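Local coordinates for ferulic acid decarboxylase 1 (Candida dubliniensis, PDB 4ZAD), which catalyses prenylated-FMN-dependent decarboxylation of alpha,beta-unsaturated acids, probably including ferulic, coumaric and cinnamic acid, to their vinyl derivatives, at residues A[101-106]-A[338-343]; A[193-198]-A[403-408]. All blocks are in the same frame, centred on the assembly; numbering follows the deposited sequence.

Helix 334-347 relates the two contacts: its 338-343 part packs on helix 99-108 in contact 1 and also touches the 403-408 loop of contact 2. The contact centres are 18 Å apart, yet Thr342 OG1 comes within 3.5 Å of Val406 CG1 and 3.6 Å of Cys407 SG. Contact 2 belongs to the prenylated-FMN pocket, where Gln196, His197 and Lys405 hold the ribityl-phosphate arm and the pyrimidine O2. Contact 1 lies farther from the site, with the Ala340 side chain about 11 Å from the flavin. It joins the N-terminal and C-terminal UbiD domains, contact 2 the Rift-related domain and the C-terminal one, and the segments alternate along the chain.

Contact 1: A[101-106]-A[338-343]; sequences EIIDFL and VSAETK
The carboxylate of Asp104 is the flat group that meets the other helix: its OD1 takes a salt bridge from Lys343 NZ at 2.9 Å, while OD2 is turned to Lys100 in a long, weak ion pair. The Asp104 CB points away from helix 334-347, but the carboxylate swings back toward it. Lys343 reaches out with a chain bent at chi2 and again at chi4 (49°), and its NZ has a second anion in Asp358. Beside this polar pair lies an apolar patch. With CG1 of Ile103 beside the backbone N (chi1 -64°), its CG2 lies anti to that N and 3.7 Å from Ala340 CA. The Ala340 methyl touches both that branch and Leu106 CD1, which lies 3.8 Å from Ala340 CB. Ile103 CD1 reaches Ser339 CB at 4.2 Å; Ser339 OG hydrogen-bonds Gly335 O, one turn earlier. The axes of the segments approach to 9.0 Å at a crossing angle of -51°, consistent with the small Ala340 at the interface. Leu106 also touches Leu247 of a third helix, 240-247. Apolar packing on Ala340 thus joins N- and C-terminal parts of the chain, and two acids sharing one lysine would probably favour its charged form.

Contact 2: A[193-198]-A[403-408]; sequences INPQHV and CYKVCS. With 4LU (1-deoxy-5-O-phosphono-1-(3,3,4,5-tetramethyl-9,11-dioxo-2,3,8,9,10,11-hexahydro-7H-quinolino[1,8-fg]pteridin-12-ium-7-y l)-D-ribitol), chain E.
The prenylated-FMN pocket is built here from the N-terminal end of helix 197-207, led in by a cis-Pro195 and the N-cap residue Gln196, and from the loop that carries Lys405. Backbone His197 N, in the first turn, donates to phosphate O1P at 2.8 Å, and Lys405 NZ donates to O3P at 2.7 Å. The lysine gets there with CG anti to its backbone N, a chain extended through chi3, and a final turn at chi4 (-62°). On the way it is packed along its length: its CB lies 3.7 Å from Pro195 CG, and its CE sits over one face of the His197 ring, 4.0 Å from the centroid and 15° off the normal, a CH-pi contact. Lys405 CB itself rests over the centre of the Tyr404 ring, whose CE2 touches Pro195 CB at 3.8 Å and whose OH bonds Asp236. Gln196, folded back at chi2, crosses Lys405 at about a right angle. Its NE2 gives two hydrogen bonds, to ribityl O3' and to pyrimidine O2, each 3.0 Å, the former nearly straight at 167°. Its OE1 accepts from a water that also receives a bond from Lys405 NZ and bonds O3'. The His197 side chain lies about 2 Å from manganese, consistent with a metal ligand, with Asn174 and Glu240 also at the metal. Bonds at both amide ends thus fix which way the Gln196 amide is flipped. A lysine ammonium and a helix N-terminus would offset the phosphate charge, probably aided by the nearby manganese, while Gln196 NE2 bridges the ribityl O3' and the ring carbonyl O2, which probably restrains the cofactor's bend between them.

Contact 1: A[101-106]-A[338-343]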
loop_
_atom_site.group_PDB
_atom_site.type_symbol
_atom_site.label_atom_id
_atom_site.label_comp_id
_atom_site.label_asym_id
_atom_site.label_seq_id
_atom_site.Cartn_x
_atom_site.Cartn_y
_atom_site.Cartn_z
ATOM N N GLU A 101 8.457 16.684 10.802
ATOM C CA GLU A 101 9.098 17.755 11.553
ATOM C C GLU A 101 10.483 17.329 12.027
ATOM O O GLU A 101 11.425 18.136 11.963
ATOM C CB GLU A 101 8.186 18.225 12.705
ATOM C CG GLU A 101 6.869 18.778 12.141
ATOM C CD GLU A 101 5.903 19.366 13.175
ATOM O OE1 GLU A 101 4.865 18.716 13.489
ATOM O OE2 GLU A 101 6.169 20.502 13.636
ATOM N N ILE A 102 10.610 16.070 12.467
ATOM C CA ILE A 102 11.922 15.478 12.792
ATOM C C ILE A 102 12.858 15.694 11.609
ATOM O O ILE A 102 13.980 16.134 11.795
ATOM C CB ILE A 102 11.874 13.946 13.024
ATOM C CG1 ILE A 102 11.015 13.573 14.249
ATOM C CG2 ILE A 102 13.274 13.395 13.182
ATOM C CD1 ILE A 102 10.533 12.108 14.252
ATOM N N ILE A 103 12.376 15.395 10.400
ATOM C CA ILE A 103 13.117 15.689 9.165
ATOM C C ILE A 103 13.405 17.182 9.021
ATOM O O ILE A 103 14.513 17.552 8.633
ATOM C CB ILE A 103 12.392 15.158 7.898
ATOM C CG1 ILE A 103 12.296 13.628 7.924
ATOM C CG2 ILE A 103 13.095 15.619 6.631
ATOM C CD1 ILE A 103 11.482 13.062 6.836
ATOM N N ASP A 104 12.453 18.061 9.349
ATOM C CA ASP A 104 12.753 19.516 9.192
ATOM C C ASP A 104 13.835 19.961 10.154
ATOM O O ASP A 104 14.650 20.828 9.832
ATOM C CB ASP A 104 11.508 20.437 9.295
ATOM C CG ASP A 104 10.432 20.111 8.238
ATOM O OD1 ASP A 104 10.804 19.614 7.141
ATOM O OD2 ASP A 104 9.219 20.325 8.542
ATOM N N PHE A 105 13.851 19.351 11.332
ATOM C CA PHE A 105 14.863 19.664 12.323
ATOM C C PHE A 105 16.287 19.301 11.842
ATOM O O PHE A 105 17.221 20.099 12.008
ATOM C CB PHE A 105 14.514 18.998 13.637
ATOM C CG PHE A 105 15.489 19.297 14.738
ATOM C CD1 PHE A 105 15.517 20.547 15.343
ATOM C CD2 PHE A 105 16.390 18.323 15.168
ATOM C CE1 PHE A 105 16.426 20.822 16.378
ATOM C CE2 PHE A 105 17.316 18.591 16.187
ATOM C CZ PHE A 105 17.332 19.843 16.801
ATOM N N LEU A 106 16.440 18.117 11.235
ATOM C CA LEU A 106 17.714 17.681 10.672
ATOM C C LEU A 106 18.098 18.594 9.499
ATOM O O LEU A 106 19.179 19.135 9.463
ATOM C CB LEU A 106 17.655 16.227 10.224
ATOM C CG LEU A 106 17.406 15.126 11.263
ATOM C CD1 LEU A 106 16.769 13.873 10.609
ATOM C CD2 LEU A 106 18.670 14.733 12.112
ATOM N N VAL A 338 17.829 8.993 4.723
ATOM C CA VAL A 338 17.966 9.278 3.299
ATOM C C VAL A 338 17.020 10.394 2.906
ATOM O O VAL A 338 17.406 11.289 2.176
ATOM C CB VAL A 338 17.723 8.065 2.384
ATOM C CG1 VAL A 338 17.375 8.533 1.003
ATOM C CG2 VAL A 338 18.971 7.204 2.339
ATOM N N SER A 339 15.790 10.340 3.411
ATOM C CA SER A 339 14.776 11.359 3.099
ATOM C C SER A 339 15.217 12.743 3.545
ATOM O O SER A 339 15.078 13.699 2.796
ATOM C CB SER A 339 13.434 11.043 3.771
ATOM O OG SER A 339 12.938 9.837 3.295
ATOM N N ALA A 340 15.717 12.817 4.779
ATOM C CA ALA A 340 16.198 14.052 5.342
ATOM C C ALA A 340 17.387 14.585 4.557
ATOM O O ALA A 340 17.376 15.737 4.148
ATOM C CB ALA A 340 16.556 13.873 6.781
ATOM N N GLU A 341 18.405 13.780 4.305
ATOM C CA GLU A 341 19.491 14.331 3.517
ATOM C C GLU A 341 19.027 14.747 2.100
ATOM O O GLU A 341 19.469 15.763 1.592
ATOM C CB GLU A 341 20.688 13.410 3.460
ATOM C CG GLU A 341 21.917 13.986 2.714
ATOM C CD GLU A 341 22.717 15.037 3.487
ATOM O OE1 GLU A 341 22.237 15.566 4.508
ATOM O OE2 GLU A 341 23.846 15.358 3.050
ATOM N N THR A 342 18.124 14.007 1.469
ATOM C CA THR A 342 17.719 14.368 0.127
ATOM C C THR A 342 16.914 15.686 0.136
ATOM O O THR A 342 16.972 16.491 -0.818
ATOM C CB THR A 342 16.944 13.254 -0.541
ATOM O OG1 THR A 342 17.684 12.026 -0.434
ATOM C CG2 THR A 342 16.699 13.590 -2.016
ATOM N N LYS A 343 16.192 15.922 1.234
ATOM C CA LYS A 343 15.460 17.183 1.381
ATOM C C LYS A 343 16.503 18.287 1.461
ATOM O O LYS A 343 16.412 19.248 0.751
ATOM C CB LYS A 343 14.601 17.202 2.646
ATOM C CG LYS A 343 13.261 17.834 2.495
ATOM C CD LYS A 343 13.260 19.346 2.255
ATOM C CE LYS A 343 11.918 20.006 2.838
ATOM N NZ LYS A 343 11.573 19.585 4.303
#

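Contact 2: A[193-198]-A[403-408]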
loop_
_atom_site.group_PDB
_atom_site.type_symbol
_atom_site.label_atom_id
_atom_site.label_comp_id
_atom_site.label_asym_id
_atom_site.label_seq_id
_atom_site.Cartn_x
_atom_site.Cartn_y
_atom_site.Cartn_z
ATOM N N ILE A 193 31.167 -1.812 1.357
ATOM C CA ILE A 193 30.922 -1.747 -0.104
ATOM C C ILE A 193 30.856 -0.334 -0.617
ATOM O O ILE A 193 30.636 0.595 0.111
ATOM C CB ILE A 193 29.653 -2.531 -0.530
ATOM C CG1 ILE A 193 28.371 -1.877 0.007
ATOM C CG2 ILE A 193 29.719 -4.009 0.013
ATOM C CD1 ILE A 193 27.064 -2.502 -0.451
ATOM N N ASN A 194 31.086 -0.180 -1.899
ATOM C CA ASN A 194 30.947 1.087 -2.556
ATOM C C ASN A 194 29.496 1.505 -2.469
ATOM O O ASN A 194 28.617 0.643 -2.456
ATOM C CB ASN A 194 31.378 0.985 -4.018
ATOM C CG ASN A 194 32.883 0.952 -4.184
ATOM O OD1 ASN A 194 33.589 1.678 -3.506
ATOM N ND2 ASN A 194 33.382 0.127 -5.112
ATOM N N PRO A 195 29.229 2.821 -2.321
ATOM C CA PRO A 195 30.153 3.947 -2.063
ATOM C C PRO A 195 30.159 4.377 -0.590
ATOM O O PRO A 195 30.359 5.569 -0.283
ATOM C CB PRO A 195 29.567 5.065 -2.919
ATOM C CG PRO A 195 28.026 4.826 -2.790
ATOM C CD PRO A 195 27.843 3.299 -2.486
ATOM N N GLN A 196 29.948 3.405 0.306
ATOM C CA GLN A 196 29.817 3.693 1.727
ATOM C C GLN A 196 31.092 4.256 2.331
ATOM O O GLN A 196 32.211 3.876 1.964
ATOM C CB GLN A 196 29.384 2.450 2.498
ATOM C CG GLN A 196 28.039 1.933 2.044
ATOM C CD GLN A 196 26.899 2.903 2.325
ATOM O OE1 GLN A 196 26.696 3.887 1.581
ATOM N NE2 GLN A 196 26.159 2.647 3.409
ATOM N N HIS A 197 30.927 5.149 3.292
ATOM C CA HIS A 197 32.099 5.762 3.864
ATOM C C HIS A 197 33.094 4.816 4.550
ATOM O O HIS A 197 34.290 5.058 4.486
ATOM C CB HIS A 197 31.701 6.943 4.753
ATOM C CG HIS A 197 31.180 8.101 3.964
ATOM N ND1 HIS A 197 31.379 8.196 2.607
ATOM C CD2 HIS A 197 30.520 9.218 4.331
ATOM C CE1 HIS A 197 30.843 9.313 2.164
ATOM N NE2 HIS A 197 30.318 9.954 3.193
ATOM N N VAL A 198 32.625 3.736 5.172
ATOM C CA VAL A 198 33.574 2.758 5.754
ATOM C C VAL A 198 34.559 2.294 4.687
ATOM O O VAL A 198 35.711 2.033 5.012
ATOM C CB VAL A 198 32.909 1.530 6.416
ATOM C CG1 VAL A 198 32.231 1.911 7.707
ATOM C CG2 VAL A 198 31.923 0.910 5.508
ATOM N N CYS A 403 24.111 13.648 -4.793
ATOM C CA CYS A 403 23.232 12.555 -4.393
ATOM C C CYS A 403 23.627 11.119 -4.841
ATOM O O CYS A 403 22.953 10.171 -4.498
ATOM C CB CYS A 403 21.851 12.852 -4.933
ATOM S SG CYS A 403 21.264 14.480 -4.513
ATOM N N TYR A 404 24.713 10.968 -5.590
ATOM C CA TYR A 404 25.096 9.678 -6.138
ATOM C C TYR A 404 25.089 8.567 -5.100
ATOM O O TYR A 404 24.583 7.487 -5.367
ATOM C CB TYR A 404 26.475 9.756 -6.834
ATOM C CG TYR A 404 27.657 9.623 -5.928
ATOM C CD1 TYR A 404 28.096 10.704 -5.196
ATOM C CD2 TYR A 404 28.333 8.401 -5.785
ATOM C CE1 TYR A 404 29.196 10.599 -4.339
ATOM C CE2 TYR A 404 29.465 8.291 -4.918
ATOM C CZ TYR A 404 29.873 9.395 -4.197
ATOM O OH TYR A 404 30.944 9.365 -3.328
ATOM N N LYS A 405 25.646 8.842 -3.929
ATOM C CA LYS A 405 25.626 7.923 -2.825
ATOM C C LYS A 405 24.324 8.010 -1.992
ATOM O O LYS A 405 23.742 6.965 -1.578
ATOM C CB LYS A 405 26.803 8.227 -1.901
ATOM C CG LYS A 405 26.668 7.603 -0.520
ATOM C CD LYS A 405 27.960 7.675 0.295
ATOM C CE LYS A 405 27.752 7.075 1.689
ATOM N NZ LYS A 405 26.745 7.835 2.455
ATOM N N VAL A 406 23.900 9.242 -1.699
ATOM C CA VAL A 406 22.794 9.465 -0.774
ATOM C C VAL A 406 21.599 8.620 -1.197
ATOM O O VAL A 406 21.032 7.886 -0.360
ATOM C CB VAL A 406 22.365 10.937 -0.711
ATOM C CG1 VAL A 406 20.983 11.049 -0.121
ATOM C CG2 VAL A 406 23.417 11.810 0.030
ATOM N N CYS A 407 21.239 8.712 -2.481
ATOM C CA CYS A 407 20.063 8.021 -3.025
ATOM C C CYS A 407 20.346 6.621 -3.597
ATOM O O CYS A 407 19.512 6.060 -4.281
ATOM C CB CYS A 407 19.396 8.877 -4.114
ATOM S SG CYS A 407 18.839 10.492 -3.520
ATOM N N SER A 408 21.506 6.054 -3.312
ATOM C CA SER A 408 21.908 4.815 -3.948
ATOM C C SER A 408 20.938 3.679 -3.658
ATOM O O SER A 408 20.754 2.796 -4.509
ATOM C CB SER A 408 23.276 4.434 -3.488
ATOM O OG SER A 408 23.210 4.196 -2.104
HETATM C C9 4LU E . 21.677 1.342 8.798
HETATM C C8 4LU E . 21.140 1.045 10.057
HETATM C C7 4LU E . 21.207 -0.256 10.575
HETATM C C10 4LU E . 24.285 -0.002 6.561
HETATM C C6 4LU E . 21.792 -1.323 9.713
HETATM N N3 4LU E . 26.129 -1.706 5.488
HETATM C C2 4LU E . 26.158 -0.409 5.161
HETATM C C13 4LU E . 23.036 -2.694 11.202
HETATM C C5 4LU E . 21.913 -2.704 10.192
HETATM C C1 4LU E . 22.954 -3.148 7.951
HETATM O O2 4LU E . 27.050 -0.036 4.388
HETATM N N1 4LU E . 25.241 0.439 5.690
HETATM C C4 4LU E . 25.197 -2.202 6.327
HETATM O O4 4LU E . 25.292 -3.434 6.542
HETATM C C4A 4LU E . 24.245 -1.377 6.882
HETATM N N5 4LU E . 22.922 -1.902 7.573
HETATM C C3 4LU E . 22.490 -3.582 9.188
HETATM C C12 4LU E . 20.657 -3.259 10.859
HETATM C C5A 4LU E . 22.302 -0.953 8.368
HETATM C C7M 4LU E . 20.667 -0.619 11.933
HETATM C C8M 4LU E . 20.546 2.193 10.830
HETATM C C9A 4LU E . 22.395 0.416 8.025
HETATM N N10 4LU E . 23.388 0.876 7.092
HETATM C "C1'" 4LU E . 23.150 2.065 6.261
HETATM C "C2'" 4LU E . 24.177 3.126 6.655
HETATM O "O2'" 4LU E . 24.206 3.226 8.093
HETATM C "C3'" 4LU E . 23.887 4.489 6.012
HETATM O "O3'" 4LU E . 23.985 4.383 4.576
HETATM C "C4'" 4LU E . 24.847 5.590 6.511
HETATM O "O4'" 4LU E . 24.754 6.727 5.648
HETATM C "C5'" 4LU E . 26.312 5.120 6.495
HETATM O "O5'" 4LU E . 27.233 6.117 6.889
HETATM P P 4LU E . 28.149 6.916 5.868
HETATM O O2P 4LU E . 29.036 7.630 6.888
HETATM O O3P 4LU E . 27.137 7.774 5.079
HETATM O O1P 4LU E . 28.836 5.877 5.006
HETATM O O HOH W 1 24.836 5.871 2.270
#